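Local coordinates for RIM-binding protein, isoform F (Drosophila melanogaster, PDB 6Q9M), which probably helps couple synaptic vesicle recruitment to release sites at the presynaptic active zone, its central region being an array of fibronectin type III domains, at residues S41-V46 and K51-A56; D89-M94 and G146-T151; A118-L123 and Y161-R166; E139-K144 and T151-A156. One frame throughout, in Å; residues are numbered along the deposited sequence.

In the fold
The four contacts run along two successive fibronectin type III domains. Contact 1 is a hairpin of the first domain, contact 2 joins that domain to the second, and contacts 3 and 4 tie together the two sheets of the second. Centres of contacts 1 and 2 are about 18 Å apart, and Tyr45 CD1 packs 4.1 Å from Asp89 OD2. From contact 2 to contact 3 is about 12 Å between centres, bridged by a probable hydrogen bond of His150 N to Ile120 O (2.7 Å). Contact 4, sharing Thr151 with contact 2, has its centre about 9 Å from that of contact 3, joined by the salt bridge Arg166 NH2 to Glu139 OE2 (2.8 Å).

Contact 1 of 4, residues S41-V46 and K51-A56; sequences SYHVYV and KVTVKA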
# COMPACT_ATOMS: atom_id res chain seq x y z
N SER A 41 21.13 12.81 -4.74
CA SER A 41 20.87 13.69 -3.61
C SER A 41 19.78 13.06 -2.76
O SER A 41 19.17 12.06 -3.13
CB SER A 41 20.48 15.11 -4.07
OG SER A 41 19.22 15.15 -4.71
N TYR A 42 19.54 13.67 -1.60
CA TYR A 42 18.52 13.21 -0.67
C TYR A 42 17.44 14.27 -0.50
O TYR A 42 17.71 15.48 -0.54
CB TYR A 42 19.12 12.88 0.70
CG TYR A 42 20.19 11.83 0.70
CD1 TYR A 42 21.54 12.16 0.54
CD2 TYR A 42 19.87 10.50 0.89
CE1 TYR A 42 22.52 11.19 0.54
CE2 TYR A 42 20.84 9.52 0.91
CZ TYR A 42 22.17 9.87 0.73
OH TYR A 42 23.11 8.86 0.74
N HIS A 43 16.22 13.80 -0.29
CA HIS A 43 15.05 14.64 -0.04
C HIS A 43 14.51 14.27 1.33
O HIS A 43 14.15 13.11 1.57
CB HIS A 43 13.97 14.42 -1.10
CG HIS A 43 14.20 15.16 -2.37
ND1 HIS A 43 15.28 16.00 -2.57
CD2 HIS A 43 13.49 15.19 -3.52
CE1 HIS A 43 15.22 16.52 -3.78
NE2 HIS A 43 14.14 16.05 -4.38
N VAL A 44 14.44 15.25 2.23
CA VAL A 44 13.93 15.03 3.58
C VAL A 44 12.51 15.56 3.64
O VAL A 44 12.25 16.72 3.30
CB VAL A 44 14.81 15.70 4.63
CG1 VAL A 44 14.34 15.31 6.02
CG2 VAL A 44 16.26 15.28 4.41
N TYR A 45 11.58 14.70 4.06
CA TYR A 45 10.17 15.04 4.17
C TYR A 45 9.71 14.99 5.62
O TYR A 45 10.20 14.17 6.41
CB TYR A 45 9.29 14.10 3.35
CG TYR A 45 9.52 14.20 1.87
CD1 TYR A 45 10.61 13.58 1.28
CD2 TYR A 45 8.65 14.91 1.06
CE1 TYR A 45 10.83 13.66 -0.07
CE2 TYR A 45 8.87 15.00 -0.30
CZ TYR A 45 9.96 14.37 -0.86
OH TYR A 45 10.20 14.43 -2.21
N VAL A 46 8.76 15.86 5.95
CA VAL A 46 8.06 15.82 7.23
C VAL A 46 6.57 15.86 6.94
O VAL A 46 6.09 16.80 6.29
CB VAL A 46 8.49 16.98 8.16
CG1 VAL A 46 7.69 16.98 9.43
CG2 VAL A 46 9.98 16.87 8.49
N LYS A 51 11.38 19.34 3.01
CA LYS A 51 11.93 20.36 3.89
C LYS A 51 13.39 20.69 3.63
O LYS A 51 13.76 21.87 3.69
CB LYS A 51 11.77 19.92 5.35
CG LYS A 51 10.33 19.66 5.73
CD LYS A 51 9.54 20.95 5.85
CE LYS A 51 9.80 21.64 7.19
NZ LYS A 51 9.17 22.99 7.25
N VAL A 52 14.25 19.72 3.35
CA VAL A 52 15.65 20.04 3.08
C VAL A 52 16.21 19.04 2.08
O VAL A 52 15.77 17.89 2.02
CB VAL A 52 16.50 20.10 4.37
CG1 VAL A 52 16.41 18.84 5.14
CG2 VAL A 52 17.96 20.41 4.06
N THR A 53 17.15 19.52 1.27
CA THR A 53 17.83 18.72 0.26
C THR A 53 19.29 18.67 0.65
O THR A 53 19.93 19.71 0.82
CB THR A 53 17.66 19.32 -1.14
OG1 THR A 53 16.27 19.35 -1.49
CG2 THR A 53 18.40 18.48 -2.15
N VAL A 54 19.81 17.46 0.84
CA VAL A 54 21.22 17.23 1.12
C VAL A 54 21.85 16.61 -0.12
O VAL A 54 21.33 15.62 -0.65
CB VAL A 54 21.42 16.32 2.34
CG1 VAL A 54 22.90 16.19 2.67
CG2 VAL A 54 20.61 16.85 3.53
N LYS A 55 22.95 17.19 -0.59
CA LYS A 55 23.59 16.66 -1.79
C LYS A 55 24.49 15.48 -1.43
O LYS A 55 24.80 15.22 -0.27
CB LYS A 55 24.41 17.74 -2.49
CG LYS A 55 23.67 19.04 -2.77
CD LYS A 55 23.09 19.08 -4.18
CE LYS A 55 22.24 20.32 -4.42
NZ LYS A 55 23.03 21.49 -4.93
N ALA A 56 24.94 14.78 -2.48
CA ALA A 56 25.50 13.44 -2.29
C ALA A 56 26.78 13.48 -1.47
O ALA A 56 27.03 12.59 -0.65
CB ALA A 56 25.76 12.78 -3.64
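Tyr42 and Val44 pair with Val54 and Val52 across antiparallel strands whose directions differ by 161° and whose axes approach to 4.7 Å, forming the C-C' hairpin of a fibronectin type III domain. Four backbone hydrogen bonds set the register. Tyr42 and Val54 exchange two: Tyr42 N to Val54 O is 2.8 Å and Val54 N to Tyr42 O a longer 3.2 Å. Val44 N binds Val52 O, and Lys51 N binds Val44 O. Tyr42 O also takes a CA-H...O contact from Thr53 CA (3.3 Å) and a weak hydrogen bond from His43 ND1.

Tyr42, Val44, Val52 and Val54 share the face turned to the opposite sheet, where Trp28 meets the Tyr42 ring edge-to-face and Ile64 covers Val44. Val44 and Val52 lie side by side; with chi1 at 56°, Val52 places CG1 between its backbone N and carbonyl carbon, 3.6 Å from both CB and CG2 of Val44. Val54 O sits near the plane of the Tyr42 ring, at its edge. On the other face His43 and Thr53 run alongside each other, but His43 ND1 to Thr53 OG1 is a mere 3.7 Å packing contact. Toward the turn, Val46 CG2 rests 3.9 Å from Lys51 CG.

Contact 2 of 4, residues D89-M94 and G146-T151; sequences DAACTM and GMYRHT
Ala90 places its methyl over one face of the Tyr148 ring: Ala90 CB is 4.1 Å from the ring centroid and 26° off its normal, the geometry of a CH-pi contact displaced toward the rim. The nearest ring atom is Tyr148 CG, 3.7 Å from Ala90 CB. Ala91 adds a second methyl, Ala91 CB lying 3.8 Å from Tyr148 CE1 at an oblique angle to the ring. The carbonyl of Ala91 makes the third touch, Ala91 O being 3.7 Å from Gly146 CA. Gly146 has a positive phi of 85°, a conformation in which any side chain would collide with the carbonyl oxygen of the residue before it.

The alanines are presented by a short 3-10 turn closed by Cys92 N to Asp89 O (3.0 Å). On the other partner, chi1 of 56° swings the Tyr148 ring between its own backbone N and carbonyl carbon, toward that turn. Tyr148 CE2 also lies 3.6 Å above the centre of the Arg149 guanidinium, and Asp6 takes both a salt bridge from Arg149 and a weak hydrogen bond from Tyr148 OH. A serine in place of Tyr148 would probably leave the Ala90 and Ala91 methyls without their ring surface and the Arg149 guanidinium without the tyrosine carbon over its face.

The contact joins two consecutive fibronectin type III domains. Ser127 binds the backbones of both Thr93 and Gly146, Ala90 also touches Leu123 of strand 118-123, and Tyr148 leads into strand 149-152 beside it.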
# COMPACT_ATOMS: atom_id res chain seq x y z
N ASP A 89 8.87 6.64 0.46
CA ASP A 89 8.97 6.99 1.88
C ASP A 89 9.03 5.74 2.76
O ASP A 89 9.79 5.71 3.74
CB ASP A 89 7.77 7.86 2.30
CG ASP A 89 7.90 9.31 1.83
OD1 ASP A 89 6.87 10.02 1.77
OD2 ASP A 89 9.03 9.76 1.53
N ALA A 90 8.24 4.71 2.43
CA ALA A 90 8.11 3.52 3.27
C ALA A 90 9.41 2.77 3.46
O ALA A 90 9.47 1.89 4.33
CB ALA A 90 7.08 2.55 2.68
N ALA A 91 10.43 3.05 2.65
CA ALA A 91 11.71 2.39 2.81
C ALA A 91 12.61 3.08 3.81
O ALA A 91 13.50 2.44 4.36
CB ALA A 91 12.43 2.27 1.48
N CYS A 92 12.41 4.38 4.05
CA CYS A 92 13.24 5.11 5.01
C CYS A 92 12.32 6.10 5.72
O CYS A 92 12.14 7.24 5.25
CB CYS A 92 14.41 5.81 4.33
SG CYS A 92 15.64 6.40 5.50
N THR A 93 11.77 5.68 6.85
CA THR A 93 10.77 6.48 7.53
C THR A 93 10.73 6.15 9.01
O THR A 93 11.08 5.04 9.43
CB THR A 93 9.38 6.27 6.93
OG1 THR A 93 8.53 7.34 7.38
CG2 THR A 93 8.78 4.92 7.40
N MET A 94 10.34 7.15 9.79
CA MET A 94 10.18 6.97 11.23
C MET A 94 9.20 8.02 11.76
O MET A 94 9.07 9.12 11.21
CB MET A 94 11.51 7.07 11.98
CG MET A 94 12.13 8.47 11.95
SD MET A 94 13.58 8.63 13.02
CE MET A 94 13.99 10.36 12.74
N GLY A 146 13.98 -1.87 5.91
CA GLY A 146 13.94 -1.21 4.63
C GLY A 146 13.01 -1.86 3.62
O GLY A 146 12.78 -1.28 2.55
N MET A 147 12.49 -3.04 3.93
CA MET A 147 11.56 -3.73 3.04
C MET A 147 10.14 -3.47 3.50
O MET A 147 9.83 -3.60 4.69
CB MET A 147 11.81 -5.23 3.03
CG MET A 147 11.40 -5.86 1.73
SD MET A 147 12.82 -5.93 0.63
CE MET A 147 13.48 -7.53 1.07
N TYR A 148 9.26 -3.10 2.56
CA TYR A 148 7.87 -2.76 2.84
C TYR A 148 6.90 -3.49 1.93
O TYR A 148 5.71 -3.14 1.89
CB TYR A 148 7.66 -1.24 2.70
CG TYR A 148 8.07 -0.73 1.34
CD1 TYR A 148 9.40 -0.42 1.06
CD2 TYR A 148 7.14 -0.56 0.33
CE1 TYR A 148 9.78 0.06 -0.18
CE2 TYR A 148 7.52 -0.07 -0.94
CZ TYR A 148 8.84 0.23 -1.18
OH TYR A 148 9.24 0.70 -2.43
N ARG A 149 7.37 -4.48 1.19
CA ARG A 149 6.54 -5.28 0.30
C ARG A 149 7.00 -6.71 0.42
O ARG A 149 8.19 -6.98 0.63
CB ARG A 149 6.66 -4.85 -1.17
CG ARG A 149 5.90 -3.60 -1.58
CD ARG A 149 5.65 -3.59 -3.10
NE ARG A 149 5.99 -2.32 -3.74
CZ ARG A 149 5.28 -1.20 -3.62
NH1 ARG A 149 4.19 -1.18 -2.86
NH2 ARG A 149 5.67 -0.08 -4.24
N HIS A 150 6.06 -7.63 0.24
CA HIS A 150 6.44 -9.04 0.15
C HIS A 150 5.34 -9.84 -0.52
O HIS A 150 4.16 -9.70 -0.15
CB HIS A 150 6.74 -9.63 1.52
CG HIS A 150 7.14 -11.06 1.44
ND1 HIS A 150 8.38 -11.45 0.96
CD2 HIS A 150 6.47 -12.20 1.72
CE1 HIS A 150 8.45 -12.76 0.98
NE2 HIS A 150 7.30 -13.24 1.41
N THR A 151 5.72 -10.69 -1.46
CA THR A 151 4.77 -11.59 -2.09
C THR A 151 4.52 -12.82 -1.22
O THR A 151 5.48 -13.50 -0.83
CB THR A 151 5.29 -12.02 -3.46
OG1 THR A 151 5.49 -10.87 -4.28
CG2 THR A 151 4.27 -12.95 -4.11

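Contact 3 of 4, residues A118-L123 and Y161-R166; sequences AVISWL and YRVTVR
Ile120 and Trp122 pack against Val163 and Val165 in the core of a fibronectin type III beta sandwich, where strand 118-123 of one sheet faces strand 160-167 of the other. The strand axes approach to 8.7 Å and cross at -41°, a separation too wide for backbone pairing, so side chains alone make the contact.

The aliphatic part is a tip-to-tip meeting of Ile120 and Val163, with Ile120 CD1 3.6 Å from Val163 CG1. A second branch of each adds to it, Ile120 CG2 standing 4.1 Å from Val163 CG2. Ile120 CG2 also comes within 4.4 Å of Val165 CG2, linking this pair to the next. Ala110 and Ile152 flank Ile120 within its own sheet.

The aromatic part is a CH-pi contact, in which Val165 crosses Trp122 at about a right angle. With chi1 at 60°, Trp122 lays its indole roughly flat to the facing strand, one face toward Val165, and His131 meets it edge-to-face. Both methyls of Val165 use the indole: Val165 CG2 lies 3.9 Å from Trp122 CE3, while Val165 CG1 stands 3.6 Å from the centroid of the five-membered ring of Trp122, just 4° off its normal.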
# COMPACT_ATOMS: atom_id res chain seq x y z
N ALA A 118 -0.38 -13.09 -3.56
CA ALA A 118 -0.70 -11.68 -3.45
C ALA A 118 0.56 -10.93 -3.05
O ALA A 118 1.45 -11.49 -2.41
CB ALA A 118 -1.83 -11.42 -2.44
N VAL A 119 0.65 -9.67 -3.46
CA VAL A 119 1.73 -8.79 -3.01
C VAL A 119 1.19 -7.99 -1.83
O VAL A 119 0.14 -7.34 -1.93
CB VAL A 119 2.23 -7.87 -4.14
CG1 VAL A 119 3.03 -6.67 -3.58
CG2 VAL A 119 3.09 -8.67 -5.11
N ILE A 120 1.90 -8.07 -0.70
CA ILE A 120 1.53 -7.39 0.53
C ILE A 120 2.48 -6.22 0.72
O ILE A 120 3.70 -6.41 0.78
CB ILE A 120 1.62 -8.33 1.75
CG1 ILE A 120 0.85 -9.64 1.52
CG2 ILE A 120 1.17 -7.59 3.01
CD1 ILE A 120 -0.63 -9.47 1.32
N SER A 121 1.91 -5.02 0.89
CA SER A 121 2.64 -3.78 1.16
C SER A 121 2.18 -3.20 2.50
O SER A 121 1.07 -3.47 2.97
CB SER A 121 2.39 -2.75 0.06
OG SER A 121 2.69 -3.28 -1.22
N TRP A 122 3.04 -2.37 3.09
CA TRP A 122 2.70 -1.68 4.32
C TRP A 122 3.56 -0.43 4.46
O TRP A 122 4.50 -0.20 3.70
CB TRP A 122 2.87 -2.59 5.55
CG TRP A 122 4.25 -3.11 5.74
CD1 TRP A 122 5.21 -2.59 6.56
CD2 TRP A 122 4.84 -4.28 5.13
NE1 TRP A 122 6.36 -3.36 6.50
CE2 TRP A 122 6.15 -4.39 5.62
CE3 TRP A 122 4.37 -5.23 4.22
CZ2 TRP A 122 7.02 -5.41 5.21
CZ3 TRP A 122 5.21 -6.23 3.83
CH2 TRP A 122 6.53 -6.32 4.32
N LEU A 123 3.20 0.38 5.45
CA LEU A 123 3.98 1.54 5.85
C LEU A 123 4.48 1.28 7.25
O LEU A 123 3.68 1.25 8.19
CB LEU A 123 3.14 2.82 5.80
CG LEU A 123 3.86 4.14 6.11
CD1 LEU A 123 5.09 4.33 5.22
CD2 LEU A 123 2.90 5.34 5.99
N TYR A 161 -8.48 -14.27 3.03
CA TYR A 161 -7.27 -14.22 3.82
C TYR A 161 -7.22 -12.89 4.57
O TYR A 161 -7.61 -11.85 4.04
CB TYR A 161 -6.04 -14.39 2.95
CG TYR A 161 -5.90 -15.79 2.41
CD1 TYR A 161 -5.51 -16.84 3.24
CD2 TYR A 161 -6.17 -16.07 1.07
CE1 TYR A 161 -5.36 -18.12 2.75
CE2 TYR A 161 -6.04 -17.36 0.57
CZ TYR A 161 -5.64 -18.38 1.42
OH TYR A 161 -5.50 -19.66 0.94
N ARG A 162 -6.76 -12.96 5.82
CA ARG A 162 -6.43 -11.79 6.61
C ARG A 162 -4.94 -11.81 6.86
O ARG A 162 -4.42 -12.74 7.49
CB ARG A 162 -7.20 -11.80 7.93
CG ARG A 162 -6.77 -10.70 8.89
CD ARG A 162 -7.82 -10.50 9.96
NE ARG A 162 -9.00 -9.80 9.45
CZ ARG A 162 -10.06 -9.51 10.19
NH1 ARG A 162 -10.06 -9.87 11.47
NH2 ARG A 162 -11.11 -8.88 9.67
N VAL A 163 -4.24 -10.77 6.42
CA VAL A 163 -2.80 -10.70 6.60
C VAL A 163 -2.48 -9.49 7.46
O VAL A 163 -3.07 -8.42 7.27
CB VAL A 163 -2.06 -10.68 5.24
CG1 VAL A 163 -2.69 -9.72 4.32
CG2 VAL A 163 -0.56 -10.36 5.44
N THR A 164 -1.60 -9.69 8.43
CA THR A 164 -1.14 -8.65 9.35
C THR A 164 0.37 -8.50 9.22
O THR A 164 1.07 -9.41 8.76
CB THR A 164 -1.48 -8.99 10.80
OG1 THR A 164 -0.65 -10.09 11.21
CG2 THR A 164 -2.93 -9.41 10.93
N VAL A 165 0.88 -7.34 9.65
CA VAL A 165 2.30 -7.05 9.64
C VAL A 165 2.68 -6.43 10.98
O VAL A 165 1.99 -5.53 11.47
CB VAL A 165 2.69 -6.11 8.49
CG1 VAL A 165 4.19 -5.82 8.52
CG2 VAL A 165 2.29 -6.71 7.15
N ARG A 166 3.75 -6.92 11.59
CA ARG A 166 4.17 -6.38 12.87
C ARG A 166 5.70 -6.25 12.84
O ARG A 166 6.41 -6.94 12.10
CB ARG A 166 3.52 -7.27 13.97
CG ARG A 166 3.61 -8.79 13.68
CD ARG A 166 3.39 -9.47 14.97
NE ARG A 166 3.83 -10.85 15.18
CZ ARG A 166 5.04 -11.43 15.14
NH1 ARG A 166 6.19 -10.75 15.39
NH2 ARG A 166 5.01 -12.76 15.27

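Contact 4 of 4, residues E139-K144 and T151-A156; sequences EVRTVK and TITGLA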
# COMPACT_ATOMS: atom_id res chain seq x y z
N GLU A 139 2.74 -17.15 10.70
CA GLU A 139 3.92 -16.40 10.25
C GLU A 139 4.45 -17.03 8.97
O GLU A 139 4.88 -18.19 8.98
CB GLU A 139 5.01 -16.43 11.31
CG GLU A 139 4.92 -15.41 12.40
CD GLU A 139 6.18 -15.42 13.27
OE1 GLU A 139 7.29 -15.67 12.73
OE2 GLU A 139 6.06 -15.20 14.49
N VAL A 140 4.44 -16.29 7.87
CA VAL A 140 4.99 -16.88 6.65
C VAL A 140 6.37 -16.32 6.32
O VAL A 140 7.18 -17.03 5.72
CB VAL A 140 4.05 -16.73 5.44
CG1 VAL A 140 2.76 -17.52 5.68
CG2 VAL A 140 3.76 -15.24 5.15
N ARG A 141 6.68 -15.09 6.74
CA ARG A 141 7.98 -14.52 6.37
C ARG A 141 8.39 -13.42 7.34
O ARG A 141 7.55 -12.62 7.79
CB ARG A 141 7.99 -13.94 4.94
CG ARG A 141 8.16 -14.98 3.81
CD ARG A 141 6.78 -15.39 3.22
NE ARG A 141 6.76 -16.68 2.52
CZ ARG A 141 5.77 -17.11 1.74
NH1 ARG A 141 4.70 -16.35 1.53
NH2 ARG A 141 5.84 -18.31 1.17
N THR A 142 9.68 -13.40 7.68
CA THR A 142 10.30 -12.26 8.34
C THR A 142 11.13 -11.48 7.33
O THR A 142 11.94 -12.07 6.60
CB THR A 142 11.16 -12.72 9.51
OG1 THR A 142 10.33 -13.44 10.44
CG2 THR A 142 11.79 -11.54 10.22
N VAL A 143 10.93 -10.17 7.27
CA VAL A 143 11.46 -9.34 6.20
C VAL A 143 12.43 -8.31 6.77
O VAL A 143 12.21 -7.77 7.86
CB VAL A 143 10.31 -8.67 5.40
CG1 VAL A 143 9.87 -7.38 6.03
CG2 VAL A 143 10.75 -8.44 3.98
N LYS A 144 13.51 -8.07 6.04
CA LYS A 144 14.61 -7.28 6.56
C LYS A 144 14.25 -5.80 6.60
O LYS A 144 13.35 -5.35 5.88
CB LYS A 144 15.87 -7.52 5.71
CG LYS A 144 15.68 -7.30 4.22
CD LYS A 144 16.96 -7.59 3.42
CE LYS A 144 16.96 -6.85 2.07
NZ LYS A 144 18.29 -6.81 1.41
N THR A 151 5.72 -10.69 -1.46
CA THR A 151 4.77 -11.59 -2.09
C THR A 151 4.52 -12.82 -1.22
O THR A 151 5.48 -13.50 -0.83
CB THR A 151 5.29 -12.02 -3.46
OG1 THR A 151 5.49 -10.87 -4.28
CG2 THR A 151 4.27 -12.95 -4.11
N ILE A 152 3.26 -13.09 -0.89
CA ILE A 152 2.87 -14.32 -0.21
C ILE A 152 2.36 -15.32 -1.24
O ILE A 152 1.64 -14.95 -2.17
CB ILE A 152 1.81 -14.07 0.89
CG1 ILE A 152 0.64 -13.24 0.35
CG2 ILE A 152 2.46 -13.44 2.13
CD1 ILE A 152 -0.60 -13.28 1.25
N THR A 153 2.75 -16.58 -1.09
CA THR A 153 2.32 -17.68 -1.95
C THR A 153 1.66 -18.77 -1.10
O THR A 153 1.34 -18.57 0.07
CB THR A 153 3.49 -18.25 -2.76
OG1 THR A 153 4.52 -18.72 -1.87
CG2 THR A 153 4.07 -17.21 -3.69
N GLY A 154 1.40 -19.92 -1.72
CA GLY A 154 0.79 -21.00 -0.96
C GLY A 154 -0.68 -20.81 -0.65
O GLY A 154 -1.21 -21.51 0.24
N LEU A 155 -1.35 -19.88 -1.33
CA LEU A 155 -2.77 -19.66 -1.09
C LEU A 155 -3.61 -20.56 -1.98
O LEU A 155 -3.15 -21.09 -2.99
CB LEU A 155 -3.13 -18.19 -1.33
CG LEU A 155 -2.25 -17.13 -0.65
CD1 LEU A 155 -2.84 -15.75 -0.77
CD2 LEU A 155 -2.02 -17.45 0.81
N ALA A 156 -4.83 -20.76 -1.58
CA ALA A 156 -5.83 -21.50 -2.32
C ALA A 156 -6.74 -20.53 -3.07
O ALA A 156 -6.93 -19.39 -2.64
CB ALA A 156 -6.67 -22.38 -1.38
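Arg141 lays the end of its side chain along the backbone of Ile152 and Thr153, while Val140 beside it meets Ile152, so two successive residues of one sheet edge reach the edge of the other.

The polar part is modest. Arg141 NH2 gives a weak hydrogen bond to Thr153 OG1, 3.3 Å long and bent to 139°, the two side chains crossing at about a right angle. A chi1 of 59° sets Thr153 OG1 between its backbone N and carbonyl carbon, where Arg141 NH2 can reach it. The neighbouring Arg141 NH1 approaches Thr153 N to 3.3 Å, but both are donors and no bond results.

Close packing does the rest. Thr153 N and Ile152 CA both lie at the edge of the guanidinium, near its plane, with Ile152 CA 3.2 Å from Arg141 NH1. A bend at chi2 (97°) turns the arginine chain toward them. Arg141 NH1 also sits 3.7 Å from Ile152 CG2, and that same methyl is 3.7 Å from Val140 CG2, the one purely apolar pair. An alanine at Arg141 would probably leave Thr153 OG1 without this donor and uncover the edge formed by Ile152 and Thr153.

Val140 and Arg141 both face Val133 in a classic beta bulge, which helps explain how adjacent residues can turn to the same partner. Strand 138-143 forms one edge of its sheet and strand 149-152 one edge of the facing sheet, so the contact closes a side of the fibronectin type III sandwich; farther in, Ile152 packs on Ala118 and Ile120 of strand 118-123 and on Phe201 of strand 198-202.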